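Local coordinates for CaaX farnesyltransferase beta subunit Ram1 (Aspergillus fumigatus, PDB 4L9P), which probably forms the peptide-binding half of a heterodimeric zinc enzyme that transfers a farnesyl group from farnesyl diphosphate to a cysteine near the C-terminus of target proteins, at residues Y314-L319 / I497-H502; A257-A262 / L322-R327. One frame throughout, in Å; residues are numbered along the deposited sequence.

Contact 1. Residues Y314-L319 / I497-H502; sequences YAFCAL and IFVIPH. With FII ([(3,7,11-trimethyl-dodeca-2,6,10-trienyloxycarbamoyl)-methyl]-phosphonic acid), chain Q.
Ile497 meets Phe316 through its backbone, not its side chain: the carbonyl O of Ile497 lies at the ring edge of Phe316, near the ring plane, 4.1 Å from CZ. The site is the inside of the alpha-alpha toroid of the prenyltransferase beta subunit, where helix 312-323 faces a loop leading to helix 502-513. The same Ile497 O accepts a hydrogen bond from Tyr255 OH, so this buried carbonyl is satisfied, while the Tyr255 ring packs edge-to-face with Phe316. Ile497 CB itself points away from the helix, and CG2 covers one face of the next ring, Phe498, 4.1 Å above its plane and over its centre. Val499 then turns back toward the helix with a positive phi of 60°, and its CG2 reaches Phe316 CZ at 3.9 Å, the two side chains approaching from opposite directions. With CG anti to the backbone N (chi1 175°), Phe316 carries CZ out to the loop. Further on, Pro501 occupies the N-cap position of helix 502-513. One helical turn of 312-323 also lines the pocket of the bound farnesyl diphosphate analogue FII: Tyr314 OH sits 3.5 Å from FII C24 and is hydrogen-bonded to Tyr123 OH of the alpha subunit, and Cys317 SG lies 3.5 Å from FII C10.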
loop_
_atom_site.group_PDB
_atom_site.type_symbol
_atom_site.label_atom_id
_atom_site.label_comp_id
_atom_site.label_asym_id
_atom_site.label_seq_id
_atom_site.Cartn_x
_atom_site.Cartn_y
_atom_site.Cartn_z
ATOM N N TYR B 314 -0.966 0.754 1.794
ATOM C CA TYR B 314 -1.681 0.038 2.861
ATOM C C TYR B 314 -3.086 0.598 3.032
ATOM O O TYR B 314 -4.010 -0.155 3.408
ATOM C CB TYR B 314 -0.885 0.142 4.148
ATOM C CG TYR B 314 0.454 -0.577 4.041
ATOM C CD1 TYR B 314 0.506 -1.916 3.618
ATOM C CD2 TYR B 314 1.650 -0.013 4.513
ATOM C CE1 TYR B 314 1.722 -2.637 3.617
ATOM C CE2 TYR B 314 2.845 -0.733 4.497
ATOM C CZ TYR B 314 2.891 -2.016 4.063
ATOM O OH TYR B 314 4.087 -2.701 4.123
ATOM N N ALA B 315 -3.315 1.879 2.718
ATOM C CA ALA B 315 -4.713 2.396 2.693
ATOM C C ALA B 315 -5.533 1.653 1.653
ATOM O O ALA B 315 -6.701 1.283 1.925
ATOM C CB ALA B 315 -4.709 3.883 2.411
ATOM N N PHE B 316 -4.944 1.431 0.462
ATOM C CA PHE B 316 -5.684 0.664 -0.525
ATOM C C PHE B 316 -6.040 -0.724 0.031
ATOM O O PHE B 316 -7.206 -1.206 -0.063
ATOM C CB PHE B 316 -4.931 0.484 -1.849
ATOM C CG PHE B 316 -5.676 -0.424 -2.806
ATOM C CD1 PHE B 316 -6.794 0.065 -3.502
ATOM C CD2 PHE B 316 -5.340 -1.780 -2.893
ATOM C CE1 PHE B 316 -7.561 -0.773 -4.298
ATOM C CE2 PHE B 316 -6.092 -2.644 -3.735
ATOM C CZ PHE B 316 -7.227 -2.138 -4.422
ATOM N N CYS B 317 -5.026 -1.431 0.534
ATOM C CA CYS B 317 -5.320 -2.794 1.028
ATOM C C CYS B 317 -6.433 -2.802 2.084
ATOM O O CYS B 317 -7.314 -3.667 2.069
ATOM C CB CYS B 317 -4.039 -3.368 1.679
ATOM S SG CYS B 317 -2.737 -3.793 0.476
ATOM N N ALA B 318 -6.359 -1.876 3.039
ATOM C CA ALA B 318 -7.347 -1.831 4.116
ATOM C C ALA B 318 -8.742 -1.449 3.615
ATOM O O ALA B 318 -9.718 -2.070 4.027
ATOM C CB ALA B 318 -6.907 -0.857 5.237
ATOM N N LEU B 319 -8.825 -0.415 2.771
ATOM C CA LEU B 319 -10.152 0.037 2.319
ATOM C C LEU B 319 -10.761 -1.006 1.386
ATOM O O LEU B 319 -11.967 -1.283 1.481
ATOM C CB LEU B 319 -10.028 1.359 1.572
ATOM C CG LEU B 319 -9.672 2.546 2.498
ATOM C CD1 LEU B 319 -9.249 3.767 1.668
ATOM C CD2 LEU B 319 -10.869 2.854 3.454
ATOM N N ILE B 497 -11.732 -3.271 -6.351
ATOM C CA ILE B 497 -11.245 -4.126 -5.257
ATOM C C ILE B 497 -10.349 -5.256 -5.798
ATOM O O ILE B 497 -9.304 -5.524 -5.220
ATOM C CB ILE B 497 -12.429 -4.819 -4.545
ATOM C CG1 ILE B 497 -13.319 -3.771 -3.912
ATOM C CG2 ILE B 497 -11.939 -5.806 -3.499
ATOM C CD1 ILE B 497 -14.599 -4.369 -3.273
ATOM N N PHE B 498 -10.742 -5.908 -6.909
ATOM C CA PHE B 498 -10.037 -7.136 -7.356
ATOM C C PHE B 498 -8.926 -6.824 -8.330
ATOM O O PHE B 498 -8.065 -7.684 -8.589
ATOM C CB PHE B 498 -11.007 -8.138 -7.987
ATOM C CG PHE B 498 -12.047 -8.631 -6.978
ATOM C CD1 PHE B 498 -11.625 -9.295 -5.822
ATOM C CD2 PHE B 498 -13.436 -8.344 -7.144
ATOM C CE1 PHE B 498 -12.531 -9.738 -4.880
ATOM C CE2 PHE B 498 -14.375 -8.796 -6.186
ATOM C CZ PHE B 498 -13.925 -9.517 -5.040
ATOM N N VAL B 499 -8.924 -5.623 -8.935
ATOM C CA VAL B 499 -7.787 -5.232 -9.805
ATOM C C VAL B 499 -7.576 -6.177 -10.995
ATOM O O VAL B 499 -6.461 -6.523 -11.382
ATOM C CB VAL B 499 -6.461 -4.937 -9.012
ATOM C CG1 VAL B 499 -5.654 -3.888 -9.810
ATOM C CG2 VAL B 499 -6.747 -4.380 -7.624
ATOM N N ILE B 500 -8.713 -6.556 -11.591
ATOM C CA ILE B 500 -8.838 -7.308 -12.831
ATOM C C ILE B 500 -10.146 -6.862 -13.463
ATOM O O ILE B 500 -10.964 -6.205 -12.822
ATOM C CB ILE B 500 -8.895 -8.869 -12.550
ATOM C CG1 ILE B 500 -9.923 -9.222 -11.458
ATOM C CG2 ILE B 500 -7.484 -9.418 -12.213
ATOM C CD1 ILE B 500 -10.121 -10.765 -11.322
ATOM N N PRO B 501 -10.385 -7.219 -14.728
ATOM C CA PRO B 501 -11.665 -6.808 -15.321
ATOM C C PRO B 501 -12.858 -7.368 -14.529
ATOM O O PRO B 501 -12.812 -8.501 -13.992
ATOM C CB PRO B 501 -11.612 -7.438 -16.713
ATOM C CG PRO B 501 -10.116 -7.542 -17.013
ATOM C CD PRO B 501 -9.472 -7.871 -15.681
ATOM N N HIS B 502 -13.944 -6.595 -14.453
ATOM C CA HIS B 502 -15.128 -7.078 -13.746
ATOM C C HIS B 502 -15.613 -8.442 -14.190
ATOM O O HIS B 502 -15.967 -9.275 -13.339
ATOM C CB HIS B 502 -16.300 -6.094 -13.905
ATOM C CG HIS B 502 -16.039 -4.746 -13.336
ATOM N ND1 HIS B 502 -15.043 -3.905 -13.815
ATOM C CD2 HIS B 502 -16.662 -4.080 -12.325
ATOM C CE1 HIS B 502 -15.054 -2.793 -13.098
ATOM N NE2 HIS B 502 -16.039 -2.865 -12.206
HETATM C C1 FII Q . -1.380 -6.164 -2.553
HETATM C C2 FII Q . -0.017 -5.659 -2.162
HETATM C C6 FII Q . 1.019 -6.690 -1.998
HETATM C C10 FII Q . 0.081 -4.299 -1.603
HETATM C C11 FII Q . 1.380 -3.686 -1.079
HETATM C C12 FII Q . 1.942 -2.765 -2.202
HETATM C C15 FII Q . 2.960 -1.705 -1.793
HETATM C C18 FII Q . 3.543 -0.780 -2.853
HETATM C C22 FII Q . 3.642 -1.940 -0.483
HETATM C C23 FII Q . 4.352 -0.721 0.085
HETATM C C24 FII Q . 5.216 -1.070 1.236
HETATM C C27 FII Q . 6.222 0.009 1.486
HETATM C C30 FII Q . 5.769 1.099 2.441
HETATM C C34 FII Q . 7.635 -0.422 1.365
HETATM C C35 FII Q . 8.791 0.430 1.845
HETATM O O36 FII Q . 9.584 0.869 0.758
HETATM N N42 FII Q . 8.922 1.552 -0.226
HETATM C C43 FII Q . 9.101 2.940 -0.128
HETATM O O44 FII Q . 9.736 3.514 0.769
HETATM C C45 FII Q . 8.440 3.703 -1.267
HETATM P P46 FII Q . 7.800 5.389 -0.780
HETATM O O49 FII Q . 7.053 5.190 0.485
HETATM O O50 FII Q . 8.967 6.323 -0.707
HETATM O O51 FII Q . 6.874 5.726 -1.967
#

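Contact 2. Residues A257-A262 / L322-R327; sequences AMVVHA and LCLLGR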
loop_
_atom_site.group_PDB
_atom_site.type_symbol
_atom_site.label_atom_id
_atom_site.label_comp_id
_atom_site.label_asym_id
_atom_site.label_seq_id
_atom_site.Cartn_x
_atom_site.Cartn_y
_atom_site.Cartn_z
ATOM N N ALA B 257 -5.309 -12.257 1.361
ATOM C CA ALA B 257 -6.015 -13.453 1.792
ATOM C C ALA B 257 -7.500 -13.335 1.484
ATOM O O ALA B 257 -8.139 -14.313 1.032
ATOM C CB ALA B 257 -5.811 -13.670 3.302
ATOM N N MET B 258 -8.084 -12.170 1.771
ATOM C CA MET B 258 -9.533 -12.050 1.570
ATOM C C MET B 258 -9.952 -11.967 0.116
ATOM O O MET B 258 -11.044 -12.438 -0.222
ATOM C CB MET B 258 -10.091 -10.892 2.372
ATOM C CG MET B 258 -10.015 -11.174 3.884
ATOM S SD MET B 258 -10.735 -12.817 4.454
ATOM C CE MET B 258 -12.357 -12.771 3.751
ATOM N N VAL B 259 -9.103 -11.442 -0.746
ATOM C CA VAL B 259 -9.410 -11.496 -2.187
ATOM C C VAL B 259 -9.360 -12.926 -2.660
ATOM O O VAL B 259 -10.252 -13.345 -3.426
ATOM C CB VAL B 259 -8.403 -10.639 -2.972
ATOM C CG1 VAL B 259 -8.428 -11.024 -4.460
ATOM C CG2 VAL B 259 -8.756 -9.163 -2.790
ATOM N N VAL B 260 -8.335 -13.704 -2.281
ATOM C CA VAL B 260 -8.320 -15.134 -2.665
ATOM C C VAL B 260 -9.562 -15.858 -2.121
ATOM O O VAL B 260 -10.215 -16.634 -2.842
ATOM C CB VAL B 260 -7.077 -15.802 -2.149
ATOM C CG1 VAL B 260 -7.103 -17.352 -2.300
ATOM C CG2 VAL B 260 -5.836 -15.213 -2.908
ATOM N N HIS B 261 -9.882 -15.565 -0.858
ATOM C CA HIS B 261 -11.043 -16.215 -0.222
ATOM C C HIS B 261 -12.311 -15.909 -1.010
ATOM O O HIS B 261 -13.128 -16.819 -1.275
ATOM C CB HIS B 261 -11.103 -15.693 1.210
ATOM C CG HIS B 261 -12.122 -16.372 2.068
ATOM N ND1 HIS B 261 -13.484 -16.189 1.907
ATOM C CD2 HIS B 261 -11.961 -17.286 3.065
ATOM C CE1 HIS B 261 -14.119 -16.951 2.803
ATOM N NE2 HIS B 261 -13.216 -17.628 3.512
ATOM N N ALA B 262 -12.519 -14.641 -1.357
ATOM C CA ALA B 262 -13.735 -14.228 -2.059
ATOM C C ALA B 262 -13.796 -14.796 -3.472
ATOM O O ALA B 262 -14.832 -15.330 -3.893
ATOM C CB ALA B 262 -13.811 -12.699 -2.166
ATOM N N LEU B 322 -12.003 -3.746 3.569
ATOM C CA LEU B 322 -13.277 -3.374 4.251
ATOM C C LEU B 322 -14.455 -3.521 3.292
ATOM O O LEU B 322 -15.522 -4.000 3.699
ATOM C CB LEU B 322 -13.244 -1.922 4.759
ATOM C CG LEU B 322 -12.411 -1.749 6.029
ATOM C CD1 LEU B 322 -12.359 -0.253 6.329
ATOM C CD2 LEU B 322 -12.959 -2.499 7.250
ATOM N N CYS B 323 -14.247 -3.171 2.019
ATOM C CA CYS B 323 -15.321 -3.288 1.048
ATOM C C CYS B 323 -15.606 -4.735 0.638
ATOM O O CYS B 323 -16.616 -4.976 -0.066
ATOM C CB CYS B 323 -15.012 -2.401 -0.197
ATOM S SG CYS B 323 -15.083 -0.613 0.286
ATOM N N LEU B 324 -14.759 -5.707 0.992
ATOM C CA LEU B 324 -15.138 -7.118 0.881
ATOM C C LEU B 324 -16.035 -7.604 2.034
ATOM O O LEU B 324 -16.562 -8.747 2.011
ATOM C CB LEU B 324 -13.846 -7.976 0.905
ATOM C CG LEU B 324 -13.030 -7.915 -0.353
ATOM C CD1 LEU B 324 -11.752 -8.675 -0.109
ATOM C CD2 LEU B 324 -13.776 -8.577 -1.509
ATOM N N LEU B 325 -16.208 -6.771 3.048
ATOM C CA LEU B 325 -16.973 -7.159 4.232
ATOM C C LEU B 325 -18.413 -6.672 4.265
ATOM O O LEU B 325 -19.207 -7.146 5.088
ATOM C CB LEU B 325 -16.269 -6.703 5.525
ATOM C CG LEU B 325 -14.795 -7.119 5.572
ATOM C CD1 LEU B 325 -14.146 -6.562 6.864
ATOM C CD2 LEU B 325 -14.619 -8.632 5.469
ATOM N N GLY B 326 -18.744 -5.695 3.435
ATOM C CA GLY B 326 -20.119 -5.174 3.401
ATOM C C GLY B 326 -20.129 -3.963 2.495
ATOM O O GLY B 326 -19.150 -3.734 1.750
ATOM N N ARG B 327 -21.243 -3.218 2.511
ATOM C CA ARG B 327 -21.354 -2.060 1.622
ATOM C C ARG B 327 -20.400 -0.975 2.084
ATOM O O ARG B 327 -20.238 -0.743 3.279
ATOM C CB ARG B 327 -22.785 -1.541 1.689
ATOM C CG ARG B 327 -23.752 -2.527 1.065
ATOM C CD ARG B 327 -25.155 -1.991 1.091
ATOM N NE ARG B 327 -26.023 -2.767 0.187
ATOM C CZ ARG B 327 -27.210 -2.349 -0.297
ATOM N NH1 ARG B 327 -27.737 -1.167 0.042
ATOM N NH2 ARG B 327 -27.915 -3.134 -1.113
#
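With chi1 at -73° and chi2 at 174°, Leu324 holds CG anti to its carbonyl carbon and extends both methyls toward Met258, Val259 and Ala262. The alpha-alpha toroid here brings a turn of helix 251-263 against Leu324, in the segment that begins on helix 312-323, and the closest CA atoms across the contact, those of Met258 and Leu324, are 7.5 Å apart. The branches of Leu324 divide the work. Leu324 CD1 rests against the start of the turn, 3.7 Å from Met258 CB and 4.0 Å from Val259 CG2, with the valine and leucine side chains set at a slant to each other. Leu324 CD1 is also 3.9 Å from Val259 N, which places this methyl close against the helix backbone. No hydrogen bond joins the segments; the side-chain contacts are carbon to carbon between buried residues. Met258 meets the leucine near its root; beyond CB its chain bends at chi2 and chi3, and the side chain also packs on Leu288 and Phe461. Two residues past Leu324, Gly326 is the first to leave helical backbone angles, with a positive phi. One turn beyond Met258, the other branch of the leucine completes the fit, with Leu324 CD2 at 4.2 Å from Ala262 CB.

The centres of contacts 1 and 2 lie about 9 Å apart, and helix 312-323 serves both: residues 314-319 face the loop 497-502, whereas the later segment 322-327, which begins on the same helix, meets helix 251-263. Along the chain the order is 257-262, 314-319, 322-327, 497-502, so the segments alternate. The contacts touch directly: Phe498 CZ lies 3.7 Å from Leu324 CD2, Ile497 CD1 lies 3.7 Å from Cys323 CB, and Phe498 CD1 lies 3.9 Å from Val259 CG1. Loop 497-502 thus packs against both helices, bringing a late part of the chain into the toroid interior. Contact 1 includes residues of the FII pocket, while contact 2 lies away from the annotated sites.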